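Local coordinates for protein putative dienelactone hydrolase (Klebsiella pneumoniae subsp. pneumoniae MGH 78578, PDB 3F67) that is probably a hydrolase of the dienelactone hydrolase family, acting on ester bonds within an alpha/beta-hydrolase fold, at residues A[45-48]-A[49-53]. Numbering follows the deposited sequence. Where two conformers were deposited one is given.
Sequences HEHI and RDLCR
E46 reaches along the helix surface to R53 and, through water, to R49. From CB the chain sets off with CG anti to the backbone N (chi1 175°), and the bend about CB-CG (chi2 60°) swings the carboxylate along the helix toward the arginines. OE2 takes the NH2 of R53 at 2.9 Å in a salt bridge, on its syn side though 30° out of the carboxylate plane, and near the plane of the R53 guanidinium. OE1 lies 4.0 Å from R49 CD and 4.1 Å from R49 NE, well out of the R49 guanidinium plane, and is joined to NE through a water that donates to OE1 and accepts from both R49 NE and R53 NH1. R49 NH2 forms a salt bridge with E8, and R53 NH1 a hydrogen bond with the Y21 hydroxyl. These residues form the N-cap and first two turns of helix 46-57, the crossover helix between parallel strands 32-38 and 61-65 of the alpha/beta-hydrolase sheet. H45 N-caps it: H47 N donates to H45 ND1 at 2.9 Å, in the ring plane. Another flank carries the H47 ring, one face of which receives L51 CG in a CH-pi contact, 4.1 Å from the ring centroid. At the edge of that imidazole, a second water bridges H47 ND1 and D50 OD2.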
ATOM      1  N   HIS A  45      -0.462 -12.302  -2.818  1.00 14.72           N
ATOM      2  CA  HIS A  45       0.437 -13.477  -2.624  1.00 15.27           C
ATOM      3  C   HIS A  45       0.246 -13.938  -1.175  1.00 14.75           C
ATOM      4  O   HIS A  45      -0.255 -13.184  -0.344  1.00 14.17           O
ATOM      5  CB  HIS A  45       1.844 -12.904  -2.836  1.00 15.07           C
ATOM      6  CG  HIS A  45       2.962 -13.914  -2.812  1.00 15.19           C
ATOM      7  ND1 HIS A  45       3.570 -14.309  -1.636  1.00 16.13           N
ATOM      8  CD2 HIS A  45       3.594 -14.566  -3.809  1.00 17.27           C
ATOM      9  CE1 HIS A  45       4.538 -15.169  -1.912  1.00 17.03           C
ATOM     10  NE2 HIS A  45       4.565 -15.356  -3.228  1.00 17.43           N
ATOM     11  N   GLU A  46       0.668 -15.172  -0.857  1.00 13.80           N
ATOM     12  CA  GLU A  46       0.683 -15.618   0.546  1.00 13.92           C
ATOM     13  C   GLU A  46       1.322 -14.609   1.501  1.00 14.61           C
ATOM     14  O   GLU A  46       0.887 -14.455   2.654  1.00 14.59           O
ATOM     15  CB  GLU A  46       1.452 -16.943   0.629  1.00 15.07           C
ATOM     16  CG  GLU A  46       1.634 -17.435   2.046  1.00 16.75           C
ATOM     17  CD  GLU A  46       0.292 -17.690   2.789  1.00 19.86           C
ATOM     18  OE1 GLU A  46      -0.775 -17.891   2.141  1.00 18.27           O
ATOM     19  OE2 GLU A  46       0.320 -17.684   4.034  1.00 18.91           O
ATOM     20  N   HIS A  47       2.391 -13.957   1.045  1.00 14.08           N
ATOM     21  CA  HIS A  47       3.106 -12.977   1.899  1.00 14.85           C
ATOM     22  C   HIS A  47       2.125 -11.820   2.248  1.00 14.71           C
ATOM     23  O   HIS A  47       2.103 -11.366   3.383  1.00 14.75           O
ATOM     24  CB  HIS A  47       4.321 -12.425   1.169  1.00 14.39           C
ATOM     25  CG  HIS A  47       4.978 -11.271   1.870  1.00 16.35           C
ATOM     26  ND1 HIS A  47       5.456 -11.367   3.161  1.00 17.89           N
ATOM     27  CD2 HIS A  47       5.221  -9.997   1.474  1.00 17.22           C
ATOM     28  CE1 HIS A  47       5.967 -10.207   3.529  1.00 16.47           C
ATOM     29  NE2 HIS A  47       5.849  -9.361   2.523  1.00 15.56           N
ATOM     30  N   ILE A  48       1.346 -11.357   1.269  1.00 14.15           N
ATOM     31  CA  ILE A  48       0.417 -10.235   1.538  1.00 13.79           C
ATOM     32  C   ILE A  48      -0.677 -10.688   2.532  1.00 14.45           C
ATOM     33  O   ILE A  48      -1.081  -9.919   3.446  1.00 14.16           O
ATOM     34  CB  ILE A  48      -0.195  -9.673   0.217  1.00 14.64           C
ATOM     35  CG1 ILE A  48       0.933  -9.184  -0.733  1.00 15.54           C
ATOM     36  CG2 ILE A  48      -1.240  -8.576   0.517  1.00 16.76           C
ATOM     37  CD1 ILE A  48       1.797  -8.020  -0.144  1.00 18.60           C
ATOM     38  N   ARG A  49      -1.151 -11.918   2.369  0.60 13.56           N
ATOM     39  CA  ARG A  49      -2.126 -12.498   3.314  0.60 13.80           C
ATOM     40  C   ARG A  49      -1.556 -12.586   4.735  0.60 14.01           C
ATOM     41  O   ARG A  49      -2.246 -12.266   5.713  0.60 14.62           O
ATOM     42  CB  ARG A  49      -2.627 -13.861   2.793  0.60 13.90           C
ATOM     43  CG  ARG A  49      -3.249 -13.769   1.377  0.60 15.56           C
ATOM     44  CD  ARG A  49      -3.383 -15.166   0.748  0.60 20.10           C
ATOM     45  NE  ARG A  49      -4.335 -16.041   1.435  0.60 20.86           N
ATOM     46  CZ  ARG A  49      -5.520 -16.415   0.936  0.60 22.25           C
ATOM     47  NH1 ARG A  49      -6.302 -17.238   1.621  0.60 18.76           N
ATOM     48  NH2 ARG A  49      -5.925 -15.984  -0.250  0.60 22.20           N
ATOM     49  N   ASP A  50      -0.287 -12.987   4.850  1.00 14.17           N
ATOM     50  CA  ASP A  50       0.449 -12.991   6.142  1.00 14.41           C
ATOM     51  C   ASP A  50       0.475 -11.571   6.750  1.00 14.52           C
ATOM     52  O   ASP A  50       0.196 -11.403   7.945  1.00 15.21           O
ATOM     53  CB  ASP A  50       1.879 -13.516   5.891  1.00 15.33           C
ATOM     54  CG  ASP A  50       2.707 -13.711   7.150  1.00 18.42           C
ATOM     55  OD1 ASP A  50       2.152 -13.848   8.260  1.00 20.56           O
ATOM     56  OD2 ASP A  50       3.955 -13.784   6.985  1.00 20.18           O
ATOM     57  N   LEU A  51       0.804 -10.556   5.943  1.00 13.61           N
ATOM     58  CA  LEU A  51       0.794  -9.193   6.434  1.00 13.94           C
ATOM     59  C   LEU A  51      -0.589  -8.761   6.949  1.00 14.35           C
ATOM     60  O   LEU A  51      -0.653  -8.056   7.957  1.00 14.99           O
ATOM     61  CB  LEU A  51       1.319  -8.209   5.352  1.00 13.54           C
ATOM     62  CG  LEU A  51       2.796  -8.488   4.937  1.00 14.74           C
ATOM     63  CD1 LEU A  51       3.198  -7.427   3.931  1.00 16.59           C
ATOM     64  CD2 LEU A  51       3.787  -8.515   6.117  1.00 16.29           C
ATOM     65  N   CYS A  52      -1.680  -9.136   6.256  1.00 13.29           N
ATOM     66  CA  CYS A  52      -3.032  -8.780   6.724  1.00 13.52           C
ATOM     67  C   CYS A  52      -3.265  -9.427   8.092  1.00 12.93           C
ATOM     68  O   CYS A  52      -3.809  -8.806   9.015  1.00 15.02           O
ATOM     69  CB  CYS A  52      -4.093  -9.317   5.747  1.00 12.58           C
ATOM     70  SG  CYS A  52      -4.137  -8.351   4.198  1.00 16.72           S
ATOM     71  N   ARG A  53      -2.841 -10.688   8.227  1.00 13.57           N
ATOM     72  CA  ARG A  53      -3.016 -11.368   9.517  1.00 13.10           C
ATOM     73  C   ARG A  53      -2.185 -10.694  10.637  1.00 13.75           C
ATOM     74  O   ARG A  53      -2.680 -10.557  11.771  1.00 14.80           O
ATOM     75  CB  ARG A  53      -2.637 -12.844   9.402  1.00 13.35           C
ATOM     76  CG  ARG A  53      -3.636 -13.603   8.549  1.00 12.84           C
ATOM     77  CD  ARG A  53      -3.367 -15.094   8.596  1.00 12.99           C
ATOM     78  NE  ARG A  53      -2.068 -15.532   8.055  1.00 15.34           N
ATOM     79  CZ  ARG A  53      -1.837 -15.919   6.812  1.00 17.52           C
ATOM     80  NH1 ARG A  53      -2.800 -15.868   5.889  1.00 16.51           N
ATOM     81  NH2 ARG A  53      -0.595 -16.362   6.492  1.00 15.48           N
TER
HETATM   82  O   HOH W   1      -2.980 -17.519   3.560  1.00 20.52           O
HETATM   83  O   HOH W   2       5.373 -13.827   4.750  1.00 16.41           O